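Fasciclin-1 (Drosophila melanogaster, PDB 1O70) mediates neural cell adhesion as a GPI-anchored cell-surface glycoprotein, represented here by its third and fourth FAS1 domains. Local coordinates at residues D168-D173 / N287-D292; T195-R200 / H301-P306; I230-L235 / T261-L266. All blocks are in the same frame, centred on the assembly; numbering follows the deposited sequence.

All three interactions lie within the fourth FAS1 domain, and each touches its seven-stranded mixed sheet. The centres of interactions 1 and 2 are about 6 Å apart; they lie on the neighbouring strands 284-295 and 298-303, joined by the backbone bond between R290 and V302, and their segments alternate along the chain. Interaction 3, nested inside the loops closed by both, is centred about 13 Å from interaction 2, which it meets through F197 and H234, and about 18 Å from interaction 1. Interaction 1 ties a helical turn to the bulged strand, interaction 2 pairs the parallel strands 193-199 and 298-303, and interaction 3 sets helix 224-232 against an outer turn, so helices, sheet and turn form one adhesion module.

Interaction 1. Residues D168-D173 / N287-D292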
loop_
_atom_site.group_PDB
_atom_site.type_symbol
_atom_site.label_atom_id
_atom_site.label_comp_id
_atom_site.label_asym_id
_atom_site.label_seq_id
_atom_site.Cartn_x
_atom_site.Cartn_y
_atom_site.Cartn_z
ATOM N N ASP A 168 3.265 -9.378 1.651
ATOM C CA ASP A 168 1.908 -8.877 1.912
ATOM C C ASP A 168 0.861 -9.989 1.760
ATOM O O ASP A 168 0.554 -10.422 0.643
ATOM C CB ASP A 168 1.577 -7.740 0.938
ATOM C CG ASP A 168 0.379 -6.905 1.382
ATOM O OD1 ASP A 168 -0.617 -7.472 1.890
ATOM O OD2 ASP A 168 0.421 -5.669 1.200
ATOM N N PRO A 169 0.261 -10.437 2.878
ATOM C CA PRO A 169 -0.744 -11.508 2.802
ATOM C C PRO A 169 -1.909 -11.214 1.858
ATOM O O PRO A 169 -2.528 -12.130 1.300
ATOM C CB PRO A 169 -1.237 -11.644 4.246
ATOM C CG PRO A 169 -0.149 -11.022 5.070
ATOM C CD PRO A 169 0.312 -9.867 4.233
ATOM N N MET A 170 -2.210 -9.932 1.694
ATOM C CA MET A 170 -3.315 -9.516 0.845
ATOM C C MET A 170 -3.062 -9.792 -0.635
ATOM O O MET A 170 -4.001 -9.909 -1.427
ATOM C CB MET A 170 -3.581 -8.030 1.052
ATOM C CG MET A 170 -4.977 -7.654 0.655
ATOM S SD MET A 170 -5.428 -6.013 1.195
ATOM C CE MET A 170 -4.954 -5.154 -0.245
ATOM N N MET A 171 -1.782 -9.913 -0.976
ATOM C CA MET A 171 -1.334 -10.153 -2.336
ATOM C C MET A 171 -0.944 -11.602 -2.583
ATOM O O MET A 171 -0.525 -11.937 -3.686
ATOM C CB MET A 171 -0.135 -9.238 -2.645
ATOM C CG MET A 171 -0.454 -7.727 -2.566
ATOM S SD MET A 171 0.984 -6.671 -2.864
ATOM C CE MET A 171 0.391 -5.047 -2.418
ATOM N N SER A 172 -1.119 -12.456 -1.578
ATOM C CA SER A 172 -0.735 -13.866 -1.669
ATOM C C SER A 172 -1.154 -14.617 -2.940
ATOM O O SER A 172 -0.349 -15.374 -3.498
ATOM C CB SER A 172 -1.232 -14.632 -0.436
ATOM O OG SER A 172 -2.517 -15.208 -0.650
ATOM N N ASP A 173 -2.388 -14.415 -3.402
ATOM C CA ASP A 173 -2.846 -15.097 -4.611
ATOM C C ASP A 173 -2.111 -14.594 -5.848
ATOM O O ASP A 173 -1.544 -15.377 -6.616
ATOM C CB ASP A 173 -4.357 -14.918 -4.799
ATOM C CG ASP A 173 -5.168 -15.834 -3.903
ATOM O OD1 ASP A 173 -4.580 -16.714 -3.267
ATOM O OD2 ASP A 173 -6.398 -15.683 -3.828
ATOM N N ASN A 287 -12.836 -1.015 -8.279
ATOM C CA ASN A 287 -12.391 -0.086 -7.252
ATOM C C ASN A 287 -10.951 -0.377 -6.863
ATOM O O ASN A 287 -10.544 -1.539 -6.758
ATOM C CB ASN A 287 -13.263 -0.188 -5.998
ATOM C CG ASN A 287 -14.663 0.349 -6.210
ATOM O OD1 ASN A 287 -14.902 1.195 -7.079
ATOM N ND2 ASN A 287 -15.596 -0.118 -5.395
ATOM N N VAL A 288 -10.178 0.686 -6.669
ATOM C CA VAL A 288 -8.792 0.552 -6.253
ATOM C C VAL A 288 -8.831 0.511 -4.718
ATOM O O VAL A 288 -9.052 1.530 -4.074
ATOM C CB VAL A 288 -7.948 1.765 -6.736
ATOM C CG1 VAL A 288 -6.494 1.584 -6.330
ATOM C CG2 VAL A 288 -8.058 1.916 -8.241
ATOM N N TYR A 289 -8.634 -0.675 -4.147
ATOM C CA TYR A 289 -8.677 -0.862 -2.696
ATOM C C TYR A 289 -7.518 -0.205 -1.940
ATOM O O TYR A 289 -7.730 0.457 -0.928
ATOM C CB TYR A 289 -8.733 -2.354 -2.368
ATOM C CG TYR A 289 -8.902 -2.647 -0.904
ATOM C CD1 TYR A 289 -10.047 -2.237 -0.219
ATOM C CD2 TYR A 289 -7.911 -3.320 -0.192
ATOM C CE1 TYR A 289 -10.201 -2.488 1.147
ATOM C CE2 TYR A 289 -8.057 -3.577 1.174
ATOM C CZ TYR A 289 -9.203 -3.156 1.836
ATOM O OH TYR A 289 -9.345 -3.397 3.186
ATOM N N ARG A 290 -6.292 -0.410 -2.401
ATOM C CA ARG A 290 -5.136 0.219 -1.768
ATOM C C ARG A 290 -4.364 0.906 -2.886
ATOM O O ARG A 290 -3.651 0.258 -3.665
ATOM C CB ARG A 290 -4.236 -0.819 -1.092
ATOM C CG ARG A 290 -4.708 -1.289 0.272
ATOM C CD ARG A 290 -3.926 -2.499 0.710
ATOM N NE ARG A 290 -2.493 -2.233 0.768
ATOM C CZ ARG A 290 -1.568 -3.186 0.724
ATOM N NH1 ARG A 290 -1.938 -4.463 0.616
ATOM N NH2 ARG A 290 -0.283 -2.861 0.789
ATOM N N PRO A 291 -4.532 2.221 -3.011
ATOM C CA PRO A 291 -3.806 2.922 -4.065
ATOM C C PRO A 291 -2.419 3.326 -3.607
ATOM O O PRO A 291 -2.150 3.472 -2.413
ATOM C CB PRO A 291 -4.666 4.146 -4.300
ATOM C CG PRO A 291 -5.112 4.465 -2.904
ATOM C CD PRO A 291 -5.555 3.095 -2.412
ATOM N N ASP A 292 -1.533 3.497 -4.571
ATOM C CA ASP A 292 -0.200 3.972 -4.279
ATOM C C ASP A 292 0.610 3.229 -3.229
ATOM O O ASP A 292 1.149 3.852 -2.323
ATOM C CB ASP A 292 -0.310 5.449 -3.897
ATOM C CG ASP A 292 -1.166 6.234 -4.890
ATOM O OD1 ASP A 292 -0.930 6.084 -6.108
ATOM O OD2 ASP A 292 -2.072 6.986 -4.474
#
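The flat guanidinium of R290 and the ring of Y289 both meet the 168-173 turn at their edges. At the guanidinium edge stands the D168 carboxylate, with its plane turned only 28° from that of R290. The arginine grips it end-on in a salt bridge of two bent hydrogen bonds, both to a single oxygen: NH1 of R290 is 2.7 Å from OD2 of D168, and NH2 of R290 is 2.9 Å from that same OD2. NH1 comes to the syn side of OD2 but tilted out of the carboxylate plane, while NH2 approaches almost in line with its C-O bond. At the rim of the tyrosine ring lies the thioether of M170, whose SD is 3.6 Å from CE2 of Y289. SD sits 4.8 Å from the ring centroid and 78° off its normal, a Met-aromatic contact made at the edge.

Y289 and R290 sit at a corner of strand 284-295 where both face V302, a classic beta bulge. It allows two consecutive large side chains to be directed at the turn. R290 suits the place because a long chain, bent at chi3, can carry a charge from the strand to a buried aspartate.

D168, the first residue to leave helix 161-167, is fixed in turn by its other oxygen: OD1 accepts from N of M170 at 2.9 Å, an Asx turn. With chi1 near 180° (-163°) the carboxylate swings away from its own N, toward R290, whose charge probably favours the ionised acid. NH2 of R290 also makes a salt bridge with E127, on strand 123-128 of the preceding FAS1 domain, so the arginine links the two domains. The ring of Y289 has a cation-pi partner in R200.

Interaction 2. Residues T195-R200 / H301-P306. With SO4 (sulfate ion), chain C.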
loop_
_atom_site.group_PDB
_atom_site.type_symbol
_atom_site.label_atom_id
_atom_site.label_comp_id
_atom_site.label_asym_id
_atom_site.label_seq_id
_atom_site.Cartn_x
_atom_site.Cartn_y
_atom_site.Cartn_z
ATOM N N THR A 195 4.505 -0.502 -12.434
ATOM C CA THR A 195 3.242 -0.043 -11.876
ATOM C C THR A 195 2.372 -1.290 -11.992
ATOM O O THR A 195 1.777 -1.556 -13.040
ATOM C CB THR A 195 2.652 1.102 -12.691
ATOM O OG1 THR A 195 3.512 2.242 -12.587
ATOM C CG2 THR A 195 1.289 1.473 -12.170
ATOM N N TYR A 196 2.322 -2.064 -10.912
ATOM C CA TYR A 196 1.577 -3.317 -10.886
ATOM C C TYR A 196 0.192 -3.179 -10.253
ATOM O O TYR A 196 0.065 -2.829 -9.075
ATOM C CB TYR A 196 2.403 -4.371 -10.128
ATOM C CG TYR A 196 2.064 -5.827 -10.414
ATOM C CD1 TYR A 196 2.677 -6.850 -9.687
ATOM C CD2 TYR A 196 1.126 -6.187 -11.385
ATOM C CE1 TYR A 196 2.368 -8.191 -9.904
ATOM C CE2 TYR A 196 0.809 -7.529 -11.619
ATOM C CZ TYR A 196 1.430 -8.528 -10.871
ATOM O OH TYR A 196 1.085 -9.852 -11.067
ATOM N N PHE A 197 -0.841 -3.439 -11.052
ATOM C CA PHE A 197 -2.210 -3.388 -10.565
ATOM C C PHE A 197 -2.469 -4.791 -10.060
ATOM O O PHE A 197 -2.765 -5.699 -10.836
ATOM C CB PHE A 197 -3.193 -3.028 -11.681
ATOM C CG PHE A 197 -2.985 -1.662 -12.244
ATOM C CD1 PHE A 197 -2.014 -1.450 -13.213
ATOM C CD2 PHE A 197 -3.697 -0.571 -11.747
ATOM C CE1 PHE A 197 -1.739 -0.174 -13.684
ATOM C CE2 PHE A 197 -3.435 0.719 -12.208
ATOM C CZ PHE A 197 -2.450 0.919 -13.179
ATOM N N VAL A 198 -2.339 -4.951 -8.747
ATOM C CA VAL A 198 -2.490 -6.242 -8.094
ATOM C C VAL A 198 -3.852 -6.586 -7.509
ATOM O O VAL A 198 -4.311 -5.949 -6.566
ATOM C CB VAL A 198 -1.487 -6.389 -6.943
ATOM C CG1 VAL A 198 -1.667 -7.728 -6.287
ATOM C CG2 VAL A 198 -0.071 -6.219 -7.458
ATOM N N PRO A 199 -4.522 -7.606 -8.064
ATOM C CA PRO A 199 -5.828 -7.971 -7.506
ATOM C C PRO A 199 -5.589 -8.569 -6.104
ATOM O O PRO A 199 -4.669 -9.362 -5.914
ATOM C CB PRO A 199 -6.347 -9.013 -8.496
ATOM C CG PRO A 199 -5.689 -8.605 -9.803
ATOM C CD PRO A 199 -4.287 -8.286 -9.352
ATOM N N ARG A 200 -6.398 -8.179 -5.123
ATOM C CA ARG A 200 -6.249 -8.695 -3.768
ATOM C C ARG A 200 -6.806 -10.115 -3.727
ATOM O O ARG A 200 -7.491 -10.538 -4.655
ATOM C CB ARG A 200 -7.024 -7.826 -2.782
ATOM C CG ARG A 200 -8.502 -7.784 -3.089
ATOM C CD ARG A 200 -9.222 -6.746 -2.263
ATOM N NE ARG A 200 -9.145 -7.041 -0.841
ATOM C CZ ARG A 200 -9.910 -6.462 0.080
ATOM N NH1 ARG A 200 -10.814 -5.553 -0.279
ATOM N NH2 ARG A 200 -9.776 -6.792 1.358
ATOM N N HIS A 301 -0.827 -0.977 -7.047
ATOM C CA HIS A 301 -2.185 -0.506 -6.744
ATOM C C HIS A 301 -3.056 -1.745 -6.527
ATOM O O HIS A 301 -3.323 -2.504 -7.467
ATOM C CB HIS A 301 -2.754 0.309 -7.900
ATOM C CG HIS A 301 -1.921 1.496 -8.275
ATOM N ND1 HIS A 301 -1.814 2.613 -7.474
ATOM C CD2 HIS A 301 -1.160 1.741 -9.369
ATOM C CE1 HIS A 301 -1.024 3.496 -8.057
ATOM N NE2 HIS A 301 -0.614 2.992 -9.208
ATOM N N VAL A 302 -3.506 -1.960 -5.298
ATOM C CA VAL A 302 -4.321 -3.138 -5.030
ATOM C C VAL A 302 -5.748 -2.927 -5.503
ATOM O O VAL A 302 -6.444 -2.017 -5.051
ATOM C CB VAL A 302 -4.327 -3.494 -3.538
ATOM C CG1 VAL A 302 -5.172 -4.732 -3.324
ATOM C CG2 VAL A 302 -2.905 -3.736 -3.057
ATOM N N ILE A 303 -6.187 -3.774 -6.423
ATOM C CA ILE A 303 -7.531 -3.639 -6.949
ATOM C C ILE A 303 -8.510 -4.686 -6.432
ATOM O O ILE A 303 -8.100 -5.717 -5.898
ATOM C CB ILE A 303 -7.491 -3.598 -8.478
ATOM C CG1 ILE A 303 -6.971 -4.910 -9.052
ATOM C CG2 ILE A 303 -6.564 -2.452 -8.908
ATOM C CD1 ILE A 303 -6.910 -4.911 -10.571
ATOM N N ASP A 304 -9.804 -4.401 -6.564
ATOM C CA ASP A 304 -10.869 -5.280 -6.070
ATOM C C ASP A 304 -11.133 -6.516 -6.909
ATOM O O ASP A 304 -11.619 -7.527 -6.400
ATOM C CB ASP A 304 -12.183 -4.505 -5.961
ATOM C CG ASP A 304 -12.334 -3.778 -4.640
ATOM O OD1 ASP A 304 -13.114 -2.799 -4.608
ATOM O OD2 ASP A 304 -11.716 -4.190 -3.625
ATOM N N TYR A 305 -10.827 -6.425 -8.195
ATOM C CA TYR A 305 -11.077 -7.526 -9.112
ATOM C C TYR A 305 -10.040 -7.448 -10.223
ATOM O O TYR A 305 -9.654 -6.360 -10.651
ATOM C CB TYR A 305 -12.490 -7.387 -9.692
ATOM C CG TYR A 305 -13.032 -8.626 -10.375
ATOM C CD1 TYR A 305 -13.495 -9.712 -9.627
ATOM C CD2 TYR A 305 -13.069 -8.722 -11.777
ATOM C CE1 TYR A 305 -13.979 -10.864 -10.253
ATOM C CE2 TYR A 305 -13.552 -9.876 -12.411
ATOM C CZ TYR A 305 -14.002 -10.941 -11.642
ATOM O OH TYR A 305 -14.453 -12.096 -12.249
ATOM N N PRO A 306 -9.579 -8.604 -10.709
ATOM C CA PRO A 306 -8.575 -8.655 -11.777
ATOM C C PRO A 306 -9.111 -8.205 -13.138
ATOM O O PRO A 306 -10.298 -8.351 -13.418
ATOM C CB PRO A 306 -8.156 -10.121 -11.773
ATOM C CG PRO A 306 -9.414 -10.821 -11.364
ATOM C CD PRO A 306 -9.942 -9.959 -10.259
HETATM S S SO4 C . -8.093 -9.984 1.326
HETATM O O1 SO4 C . -6.724 -10.080 1.822
HETATM O O2 SO4 C . -8.058 -9.617 -0.099
HETATM O O3 SO4 C . -8.791 -11.269 1.472
HETATM O O4 SO4 C . -8.803 -8.942 2.093
#
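F197 and H301 lie side by side and point the same way from one face of the sheet, their rings inclined at 34° with centroids 5.3 Å apart. CE2 of F197 is 3.8 Å from CD2 of H301, while the methyl CG2 of T195 crosses to the imidazole edge. The histidine suits this buried place because both its nitrogens are used: ND1 accepts from N of D292, and NE2 meets the carbonyl of Y242. I303 and P199 continue this face with apolar groups, and the ring of P199 packs against P306, CG to CB at 3.5 Å. V198 and V302 turn to the opposite face.

These are parallel neighbours in the mixed sheet of the FAS1 domain, joined by a ladder running from H301 N to Y196 O (2.9 Å) through to R200 N and I303 O (3.1 Å).

R200 occupies the N-cap position before helix 201-210. It lies alongside D304, their flat groups nearly coplanar, in a long salt bridge (NH1 to OD2, 3.7 Å). Bent at chi3 (-63°), the arginine turns NE toward O2 of a sulfate, probably from the crystallisation liquor, at 2.9 Å; N of K202 also holds this anion.

Interaction 3. Residues I230-L235 / T261-L266; sequences ILERHL and TFRDSL. With SO4 (sulfate ion), chain F.
E232 stands its carboxylate upright over a face of the R263 guanidinium, the two planes nearly perpendicular at 87°. OE2 of E232 sits above the centre of that face, and OE1 of E232 is 3.5 Å from NH1 of R263. The attraction is one of charge alone, since the N-H groups point elsewhere. The same carboxylate comes obliquely to the F262 ring, OE2 being 3.5 Å from CD2. T261 rests against the C-terminal part of helix 224-232: its CB is 3.4 Å from O of E232, and its CA makes a CA-H...O contact of 3.3 Å with O of L235. The CD1 methyl of L266 packs against O of R233, 3.6 Å away.

A second shell shapes both partners. K228 makes a long, weak ion pair with OE2 of E232 and lies close to R263 as a like charge. OG1 of T261 accepts from N of D264 at 3.0 Å, an ST motif that suits threonine, whose hydroxyl braces the turn while its carbon side meets the helix. ND1 of H234 donates to O of I230 at 2.7 Å, and N of R233 reaches that oxygen from the opposite face. R233 starts away from the 261-266 segment; its NH1 binds O of L307 and the carboxylate of D312, and NH2 donates to a sulfate, probably from the crystallisation liquor.

Helix 224-232 gives way here to the outer strand 235-238, with the H234 backbone bonded to F197 on strand 193-199. The 261-264 turn joins the other outermost strand, 257-260, to strand 265-273, and R233 and L266 both pack on W281 of strand 276-281.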
loop_
_atom_site.group_PDB
_atom_site.type_symbol
_atom_site.label_atom_id
_atom_site.label_comp_id
_atom_site.label_asym_id
_atom_site.label_seq_id
_atom_site.Cartn_x
_atom_site.Cartn_y
_atom_site.Cartn_z
ATOM N N ILE A 230 -2.224 -13.012 -18.392
ATOM C CA ILE A 230 -3.186 -12.269 -17.568
ATOM C C ILE A 230 -2.463 -11.225 -16.714
ATOM O O ILE A 230 -2.871 -10.070 -16.659
ATOM C CB ILE A 230 -3.975 -13.205 -16.615
ATOM C CG1 ILE A 230 -4.739 -14.262 -17.416
ATOM C CG2 ILE A 230 -4.955 -12.386 -15.775
ATOM C CD1 ILE A 230 -5.884 -13.701 -18.259
ATOM N N LEU A 231 -1.391 -11.644 -16.052
ATOM C CA LEU A 231 -0.615 -10.754 -15.208
ATOM C C LEU A 231 0.092 -9.659 -15.991
ATOM O O LEU A 231 0.114 -8.504 -15.566
ATOM C CB LEU A 231 0.403 -11.556 -14.399
ATOM C CG LEU A 231 -0.017 -12.087 -13.020
ATOM C CD1 LEU A 231 -1.533 -12.162 -12.890
ATOM C CD2 LEU A 231 0.632 -13.441 -12.792
ATOM N N GLU A 232 0.675 -10.000 -17.136
ATOM C CA GLU A 232 1.368 -8.986 -17.934
ATOM C C GLU A 232 0.421 -7.863 -18.305
ATOM O O GLU A 232 0.852 -6.749 -18.590
ATOM C CB GLU A 232 1.952 -9.606 -19.201
ATOM C CG GLU A 232 2.917 -10.736 -18.904
ATOM C CD GLU A 232 3.525 -11.324 -20.154
ATOM O OE1 GLU A 232 2.828 -11.334 -21.194
ATOM O OE2 GLU A 232 4.679 -11.795 -20.086
ATOM N N ARG A 233 -0.875 -8.159 -18.300
ATOM C CA ARG A 233 -1.876 -7.160 -18.621
ATOM C C ARG A 233 -1.977 -6.176 -17.452
ATOM O O ARG A 233 -2.361 -5.026 -17.639
ATOM C CB ARG A 233 -3.217 -7.846 -18.853
ATOM C CG ARG A 233 -4.386 -6.893 -19.068
ATOM C CD ARG A 233 -5.709 -7.641 -19.087
ATOM N NE ARG A 233 -5.889 -8.444 -20.296
ATOM C CZ ARG A 233 -6.902 -9.284 -20.481
ATOM N NH1 ARG A 233 -7.817 -9.425 -19.535
ATOM N NH2 ARG A 233 -7.006 -9.989 -21.601
ATOM N N HIS A 234 -1.623 -6.634 -16.249
ATOM C CA HIS A 234 -1.689 -5.787 -15.062
ATOM C C HIS A 234 -0.401 -5.022 -14.780
ATOM O O HIS A 234 -0.377 -4.132 -13.922
ATOM C CB HIS A 234 -2.018 -6.624 -13.822
ATOM C CG HIS A 234 -3.349 -7.299 -13.871
ATOM N ND1 HIS A 234 -3.614 -8.354 -14.715
ATOM C CD2 HIS A 234 -4.487 -7.087 -13.169
ATOM C CE1 HIS A 234 -4.855 -8.763 -14.531
ATOM N NE2 HIS A 234 -5.408 -8.010 -13.597
ATOM N N LEU A 235 0.658 -5.359 -15.513
ATOM C CA LEU A 235 1.969 -4.753 -15.300
ATOM C C LEU A 235 2.456 -3.734 -16.314
ATOM O O LEU A 235 2.775 -4.076 -17.453
ATOM C CB LEU A 235 3.023 -5.857 -15.175
ATOM C CG LEU A 235 4.431 -5.391 -14.793
ATOM C CD1 LEU A 235 4.407 -4.826 -13.377
ATOM C CD2 LEU A 235 5.409 -6.560 -14.893
ATOM N N THR A 261 2.703 -2.134 -21.497
ATOM C CA THR A 261 2.752 -3.335 -20.673
ATOM C C THR A 261 3.974 -4.069 -21.190
ATOM O O THR A 261 4.835 -3.457 -21.822
ATOM C CB THR A 261 1.534 -4.238 -20.851
ATOM O OG1 THR A 261 1.549 -4.804 -22.165
ATOM C CG2 THR A 261 0.253 -3.450 -20.638
ATOM N N PHE A 262 4.053 -5.375 -20.961
ATOM C CA PHE A 262 5.219 -6.118 -21.423
ATOM C C PHE A 262 5.301 -6.259 -22.945
ATOM O O PHE A 262 6.276 -5.831 -23.563
ATOM C CB PHE A 262 5.256 -7.507 -20.790
ATOM C CG PHE A 262 6.580 -8.203 -20.946
ATOM C CD1 PHE A 262 7.731 -7.672 -20.362
ATOM C CD2 PHE A 262 6.678 -9.400 -21.655
ATOM C CE1 PHE A 262 8.963 -8.323 -20.477
ATOM C CE2 PHE A 262 7.905 -10.064 -21.781
ATOM C CZ PHE A 262 9.049 -9.525 -21.189
ATOM N N ARG A 263 4.273 -6.852 -23.544
ATOM C CA ARG A 263 4.257 -7.064 -24.982
ATOM C C ARG A 263 3.191 -6.241 -25.697
ATOM O O ARG A 263 3.021 -6.354 -26.910
ATOM C CB ARG A 263 4.067 -8.559 -25.278
ATOM C CG ARG A 263 5.203 -9.436 -24.752
ATOM C CD ARG A 263 4.774 -10.893 -24.585
ATOM N NE ARG A 263 5.782 -11.678 -23.866
ATOM C CZ ARG A 263 5.570 -12.889 -23.347
ATOM N NH1 ARG A 263 4.377 -13.466 -23.459
ATOM N NH2 ARG A 263 6.553 -13.527 -22.717
ATOM N N ASP A 264 2.480 -5.402 -24.954
ATOM C CA ASP A 264 1.449 -4.578 -25.568
ATOM C C ASP A 264 1.269 -3.270 -24.810
ATOM O O ASP A 264 2.241 -2.565 -24.533
ATOM C CB ASP A 264 0.121 -5.342 -25.618
ATOM C CG ASP A 264 -0.768 -4.866 -26.741
ATOM O OD1 ASP A 264 -1.032 -3.640 -26.813
ATOM O OD2 ASP A 264 -1.193 -5.709 -27.564
ATOM N N SER A 265 0.021 -2.941 -24.493
ATOM C CA SER A 265 -0.287 -1.721 -23.758
ATOM C C SER A 265 -1.562 -1.907 -22.942
ATOM O O SER A 265 -2.285 -2.882 -23.118
ATOM C CB SER A 265 -0.443 -0.532 -24.717
ATOM O OG SER A 265 -1.551 -0.691 -25.588
ATOM N N LEU A 266 -1.817 -0.972 -22.035
ATOM C CA LEU A 266 -3.000 -1.011 -21.189
ATOM C C LEU A 266 -3.756 0.295 -21.356
ATOM O O LEU A 266 -3.199 1.385 -21.181
ATOM C CB LEU A 266 -2.606 -1.189 -19.717
ATOM C CG LEU A 266 -3.750 -1.270 -18.701
ATOM C CD1 LEU A 266 -4.577 -2.527 -18.952
ATOM C CD2 LEU A 266 -3.187 -1.290 -17.291
HETATM S S SO4 F . -4.762 -7.961 -23.692
HETATM O O1 SO4 F . -3.626 -7.421 -22.905
HETATM O O2 SO4 F . -4.711 -7.421 -25.069
HETATM O O3 SO4 F . -4.676 -9.440 -23.736
HETATM O O4 SO4 F . -6.038 -7.555 -23.053
#